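Local coordinates for 39 kDa initiator binding protein (PDB 1Q87) that probably recognises the initiator element of core promoters in Trichomonas vaginalis, the part described here being its C-terminal domain, at residues G148-D151 / C157-L160; R167-K172 / D194-M199. One frame throughout, in Å; residues are numbered along the deposited sequence.

Contact 1. Residues G148-D151 / C157-L160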
loop_
_atom_site.group_PDB
_atom_site.type_symbol
_atom_site.label_atom_id
_atom_site.label_comp_id
_atom_site.label_asym_id
_atom_site.label_seq_id
_atom_site.Cartn_x
_atom_site.Cartn_y
_atom_site.Cartn_z
ATOM N N GLY A 148 4.071 -11.416 3.559
ATOM C CA GLY A 148 3.682 -10.532 2.473
ATOM C C GLY A 148 4.482 -9.244 2.454
ATOM O O GLY A 148 4.885 -8.757 3.515
ATOM N N TRP A 149 4.722 -8.701 1.257
ATOM C CA TRP A 149 5.462 -7.451 1.113
ATOM C C TRP A 149 5.097 -6.848 -0.220
ATOM O O TRP A 149 4.479 -7.509 -1.046
ATOM C CB TRP A 149 6.975 -7.687 1.188
ATOM C CG TRP A 149 7.518 -8.521 0.051
ATOM C CD1 TRP A 149 8.132 -8.074 -1.097
ATOM C CD2 TRP A 149 7.394 -9.938 -0.088
ATOM N NE1 TRP A 149 8.387 -9.132 -1.940
ATOM C CE2 TRP A 149 7.946 -10.284 -1.344
ATOM C CE3 TRP A 149 6.869 -10.953 0.735
ATOM C CZ2 TRP A 149 7.983 -11.617 -1.804
ATOM C CZ3 TRP A 149 6.906 -12.277 0.281
ATOM C CH2 TRP A 149 7.462 -12.595 -0.979
ATOM N N PHE A 150 5.448 -5.583 -0.423
ATOM C CA PHE A 150 5.170 -4.917 -1.674
ATOM C C PHE A 150 6.434 -5.048 -2.518
ATOM O O PHE A 150 7.547 -4.934 -2.009
ATOM C CB PHE A 150 4.786 -3.445 -1.405
ATOM C CG PHE A 150 3.332 -3.277 -0.973
ATOM C CD1 PHE A 150 2.335 -3.095 -1.928
ATOM C CD2 PHE A 150 2.982 -3.278 0.378
ATOM C CE1 PHE A 150 1.008 -2.897 -1.558
ATOM C CE2 PHE A 150 1.649 -3.081 0.782
ATOM C CZ PHE A 150 0.658 -2.884 -0.202
ATOM N N ASP A 151 6.224 -5.350 -3.789
ATOM C CA ASP A 151 7.274 -5.545 -4.767
ATOM C C ASP A 151 8.016 -4.226 -4.922
ATOM O O ASP A 151 7.436 -3.221 -5.339
ATOM C CB ASP A 151 6.612 -5.967 -6.099
ATOM C CG ASP A 151 7.621 -6.290 -7.234
ATOM O OD1 ASP A 151 8.626 -5.582 -7.441
ATOM O OD2 ASP A 151 7.369 -7.264 -7.959
ATOM N N CYS A 157 1.965 -3.423 -5.893
ATOM C CA CYS A 157 1.680 -4.857 -5.910
ATOM C C CYS A 157 2.112 -5.547 -4.626
ATOM O O CYS A 157 3.300 -5.600 -4.302
ATOM C CB CYS A 157 2.390 -5.535 -7.104
ATOM S SG CYS A 157 2.166 -7.355 -7.177
ATOM N N LEU A 158 1.147 -6.075 -3.887
ATOM C CA LEU A 158 1.469 -6.793 -2.662
ATOM C C LEU A 158 1.688 -8.271 -3.024
ATOM O O LEU A 158 0.829 -8.924 -3.616
ATOM C CB LEU A 158 0.325 -6.672 -1.635
ATOM C CG LEU A 158 0.423 -7.598 -0.403
ATOM C CD1 LEU A 158 1.595 -7.136 0.465
ATOM C CD2 LEU A 158 -0.920 -7.621 0.407
ATOM N N ILE A 159 2.847 -8.802 -2.682
ATOM C CA ILE A 159 3.115 -10.203 -2.976
ATOM C C ILE A 159 2.838 -10.965 -1.685
ATOM O O ILE A 159 3.252 -10.503 -0.634
ATOM C CB ILE A 159 4.585 -10.413 -3.386
ATOM C CG1 ILE A 159 4.902 -9.626 -4.653
ATOM C CG2 ILE A 159 4.860 -11.897 -3.613
ATOM C CD1 ILE A 159 6.390 -9.690 -5.007
ATOM N N LEU A 160 2.135 -12.105 -1.778
ATOM C CA LEU A 160 1.767 -12.968 -0.628
ATOM C C LEU A 160 2.236 -14.407 -0.761
ATOM O O LEU A 160 1.831 -15.119 -1.699
ATOM C CB LEU A 160 0.259 -13.016 -0.457
ATOM C CG LEU A 160 -0.292 -11.895 0.399
ATOM C CD1 LEU A 160 -1.823 -11.926 0.399
ATOM C CD2 LEU A 160 0.285 -12.070 1.804
#

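Contact 2. Residues R167-K172 / D194-M199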
loop_
_atom_site.group_PDB
_atom_site.type_symbol
_atom_site.label_atom_id
_atom_site.label_comp_id
_atom_site.label_asym_id
_atom_site.label_seq_id
_atom_site.Cartn_x
_atom_site.Cartn_y
_atom_site.Cartn_z
ATOM N N ARG A 167 0.771 -15.318 -4.316
ATOM C CA ARG A 167 -0.400 -14.626 -4.835
ATOM C C ARG A 167 -0.103 -13.133 -4.988
ATOM O O ARG A 167 0.684 -12.584 -4.224
ATOM C CB ARG A 167 -1.570 -14.821 -3.882
ATOM C CG ARG A 167 -2.905 -14.425 -4.451
ATOM C CD ARG A 167 -3.944 -14.346 -3.351
ATOM N NE ARG A 167 -3.719 -15.357 -2.320
ATOM C CZ ARG A 167 -4.294 -15.326 -1.118
ATOM N NH1 ARG A 167 -5.122 -14.332 -0.800
ATOM N NH2 ARG A 167 -4.043 -16.286 -0.230
ATOM N N LYS A 168 -0.732 -12.483 -5.966
ATOM C CA LYS A 168 -0.519 -11.067 -6.164
ATOM C C LYS A 168 -1.802 -10.236 -6.203
ATOM O O LYS A 168 -2.789 -10.656 -6.791
ATOM C CB LYS A 168 0.278 -10.832 -7.435
ATOM C CG LYS A 168 1.766 -11.185 -7.275
ATOM C CD LYS A 168 2.548 -10.868 -8.537
ATOM C CE LYS A 168 3.959 -11.445 -8.485
ATOM N NZ LYS A 168 4.651 -11.278 -9.792
ATOM N N ILE A 169 -1.799 -9.062 -5.569
ATOM C CA ILE A 169 -2.987 -8.201 -5.578
ATOM C C ILE A 169 -2.549 -6.732 -5.630
ATOM O O ILE A 169 -1.674 -6.306 -4.874
ATOM C CB ILE A 169 -3.867 -8.511 -4.353
ATOM C CG1 ILE A 169 -5.098 -7.635 -4.378
ATOM C CG2 ILE A 169 -3.051 -8.476 -3.097
ATOM C CD1 ILE A 169 -5.967 -7.864 -5.622
ATOM N N TRP A 170 -3.154 -5.967 -6.533
ATOM C CA TRP A 170 -2.743 -4.576 -6.750
ATOM C C TRP A 170 -3.570 -3.433 -6.195
ATOM O O TRP A 170 -4.802 -3.351 -6.426
ATOM C CB TRP A 170 -2.577 -4.312 -8.257
ATOM C CG TRP A 170 -1.440 -5.096 -8.908
ATOM C CD1 TRP A 170 -0.223 -4.612 -9.261
ATOM C CD2 TRP A 170 -1.438 -6.494 -9.270
ATOM N NE1 TRP A 170 0.538 -5.611 -9.815
ATOM C CE2 TRP A 170 -0.182 -6.775 -9.835
ATOM C CE3 TRP A 170 -2.379 -7.529 -9.171
ATOM C CZ2 TRP A 170 0.161 -8.047 -10.315
ATOM C CZ3 TRP A 170 -2.041 -8.783 -9.644
ATOM C CH2 TRP A 170 -0.781 -9.034 -10.207
ATOM N N ASN A 171 -2.889 -2.532 -5.480
ATOM C CA ASN A 171 -3.567 -1.371 -4.976
ATOM C C ASN A 171 -3.658 -0.487 -6.190
ATOM O O ASN A 171 -2.698 -0.415 -6.952
ATOM C CB ASN A 171 -2.760 -0.644 -3.915
ATOM C CG ASN A 171 -3.395 0.700 -3.542
ATOM O OD1 ASN A 171 -4.558 0.746 -3.132
ATOM N ND2 ASN A 171 -2.640 1.791 -3.690
ATOM N N LYS A 172 -4.824 0.128 -6.409
ATOM C CA LYS A 172 -5.003 1.064 -7.519
ATOM C C LYS A 172 -4.747 2.455 -6.877
ATOM O O LYS A 172 -5.618 3.018 -6.218
ATOM C CB LYS A 172 -6.427 0.982 -8.046
ATOM C CG LYS A 172 -6.866 -0.419 -8.430
ATOM C CD LYS A 172 -6.246 -0.839 -9.753
ATOM C CE LYS A 172 -6.921 -0.140 -10.941
ATOM N NZ LYS A 172 -6.198 -0.391 -12.233
ATOM N N ASP A 194 -10.137 -5.612 3.360
ATOM C CA ASP A 194 -10.941 -6.516 4.204
ATOM C C ASP A 194 -11.803 -7.473 3.367
ATOM O O ASP A 194 -11.847 -8.684 3.615
ATOM C CB ASP A 194 -11.840 -5.690 5.128
ATOM C CG ASP A 194 -11.068 -4.586 5.875
ATOM O OD1 ASP A 194 -10.509 -4.872 6.971
ATOM O OD2 ASP A 194 -11.018 -3.432 5.356
ATOM N N LYS A 195 -12.483 -6.908 2.382
ATOM C CA LYS A 195 -13.324 -7.646 1.447
ATOM C C LYS A 195 -12.486 -8.681 0.684
ATOM O O LYS A 195 -12.870 -9.857 0.551
ATOM C CB LYS A 195 -13.927 -6.663 0.428
ATOM C CG LYS A 195 -15.336 -6.968 -0.030
ATOM C CD LYS A 195 -15.447 -8.305 -0.747
ATOM C CE LYS A 195 -16.908 -8.653 -1.051
ATOM N NZ LYS A 195 -17.577 -7.619 -1.907
ATOM N N TYR A 196 -11.348 -8.226 0.164
ATOM C CA TYR A 196 -10.473 -9.077 -0.609
ATOM C C TYR A 196 -9.942 -10.239 0.193
ATOM O O TYR A 196 -9.866 -11.355 -0.323
ATOM C CB TYR A 196 -9.311 -8.277 -1.192
ATOM C CG TYR A 196 -8.262 -9.172 -1.795
ATOM C CD1 TYR A 196 -7.194 -9.626 -1.022
ATOM C CD2 TYR A 196 -8.368 -9.629 -3.113
ATOM C CE1 TYR A 196 -6.254 -10.512 -1.537
ATOM C CE2 TYR A 196 -7.426 -10.529 -3.646
ATOM C CZ TYR A 196 -6.374 -10.964 -2.843
ATOM O OH TYR A 196 -5.449 -11.868 -3.310
ATOM N N PHE A 197 -9.559 -9.999 1.441
ATOM C CA PHE A 197 -9.054 -11.097 2.260
ATOM C C PHE A 197 -10.192 -11.947 2.805
ATOM O O PHE A 197 -9.966 -12.972 3.462
ATOM C CB PHE A 197 -8.205 -10.571 3.405
ATOM C CG PHE A 197 -6.776 -10.355 3.035
ATOM C CD1 PHE A 197 -5.894 -11.425 2.998
ATOM C CD2 PHE A 197 -6.320 -9.096 2.701
ATOM C CE1 PHE A 197 -4.581 -11.248 2.639
ATOM C CE2 PHE A 197 -5.010 -8.902 2.338
ATOM C CZ PHE A 197 -4.132 -9.984 2.306
ATOM N N GLU A 198 -11.416 -11.501 2.536
ATOM C CA GLU A 198 -12.605 -12.219 2.956
ATOM C C GLU A 198 -12.825 -13.244 1.850
ATOM O O GLU A 198 -12.924 -14.449 2.094
ATOM C CB GLU A 198 -13.792 -11.262 3.026
ATOM C CG GLU A 198 -15.061 -11.859 3.620
ATOM C CD GLU A 198 -16.303 -11.037 3.274
ATOM O OE1 GLU A 198 -16.713 -11.048 2.090
ATOM O OE2 GLU A 198 -16.862 -10.373 4.178
ATOM N N MET A 199 -12.860 -12.734 0.626
ATOM C CA MET A 199 -13.052 -13.536 -0.569
ATOM C C MET A 199 -11.925 -14.516 -0.853
ATOM O O MET A 199 -12.141 -15.496 -1.542
ATOM C CB MET A 199 -13.168 -12.629 -1.786
ATOM C CG MET A 199 -14.236 -11.601 -1.696
ATOM S SD MET A 199 -15.602 -12.114 -2.696
ATOM C CE MET A 199 -15.090 -11.478 -4.290
#

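Contact 1. Residues G148-D151 / C157-L160
The indole of Trp149 lies over Ile159, whose CG2 and CB sit beneath the rim of its six-membered ring; Ile159 CG2 makes a CH-pi contact over the face, 4.1 Å from the centroid of that Trp149 ring. The phenyl ring of Phe150, on the other side of the sheet, receives Leu158 CB over one face, 3.8 Å from Phe150 CE1, while the backbone N of Cys157 lies at its edge, near the ring plane. The Trp149 indole reaches across to the neighbouring strand because CG stands between the backbone N and the carbonyl carbon (chi1 65°). CD1 of Ile159 continues past the indole to Asp151 CB, 3.9 Å away. Asp151 OD1 itself turns to the backbone of the connecting turn, accepting a hydrogen bond from Asn153 N.

Between the two faces the backbones are tied by three bonds. Trp149 and Ile159 form a hydrogen-bonded pair: Trp149 N reaches Ile159 O at 3.0 Å, and Ile159 N returns to Trp149 O at 2.6 Å. Asp151 N adds a nearly straight bond to Cys157 O, also 3.0 Å long. Gly148 opposes Leu160 and Phe150 opposes Leu158 in non-hydrogen-bonded pairs; Leu160 CD2 lies against the bare CA of Gly148 at 3.8 Å.

Phe150 and Leu158 also meet Trp193 of helix 193-199; both are buried, whereas Trp149 and Ile159 are partly exposed, consistent with the Phe150 face being the inner one. With a short connection and antiparallel register, the arrangement is a beta hairpin opening the antiparallel sheet of the C-terminal domain.

Contact 2. Residues R167-K172 / D194-M199
Strand 167-171 and helix 194-199 are joined through side chains alone, their backbones coming nearest at Ile169 and Tyr196, where CA lies 9.0 Å from CA. Tyr196 bridges this gap. Its CG is anti to the backbone N (chi1 170°), which carries the ring away from the helix and toward the strand, where it slides past Ile169 running the opposite way.

Ile169 lies under one face of the phenol. Its CG1 makes a CH-pi contact 3.9 Å from the Tyr196 ring centroid, only 15° from the ring normal, and its CD1 extends to the rim, 3.6 Å from Tyr196 CE2. Ile169 CB continues the contact at 3.8 Å from Tyr196 CZ. CG1 and CD1 thus meet the CE2 side of the ring, while the CG2 branch lies nearer CE1.

Arg167 lies two residues earlier on the same side of the strand, and its side chain and that of Tyr196 run toward each other from opposite directions. The arginine chain starts extended and bends at chi3, leaving the guanidinium near the hydroxyl with an edge toward it, although the fine detail of this fit is doubtful. Arg167 NH1 is 3.5 Å from Tyr196 OH; this is proximity and not a hydrogen bond. The guanidinium and ring planes stand 44° apart, so the two groups are not stacked. Arg167 NH1 has a weak hydrogen bond to Lys200 O, just beyond the helix.

The Tyr196 ring also meets Tyr190 edge-to-face and touches Leu182 of strand 182-183. Phe197 packs on Leu160 of strand 157-162 and on Ile121 of helix 111-123, so that it sits where helix 193-199, strand 157-162 and helix 111-123 come together.

Overall arrangement
Contacts 1 and 2 are both largely buried and share the same antiparallel sheet, in which strands 157-162 and 165-171 are neighbours. Leu160 O to Arg167 N and Leu158 N to Ile169 O are probable hydrogen bonds that carry the sheet from one contact into the other. Their chemistry differs: contact 1 joins adjacent strands, combining backbone bonds with side-chain packing on both faces, whereas contact 2 sets a helix against one face through an aliphatic-aromatic interface with a cationic group at its margin. Helix 193-199 reaches both contacts. In contact 1 the indole face is partly exposed and the phenyl face buried; in contact 2 Ile169 and Tyr196 are buried and Arg167 partly exposed.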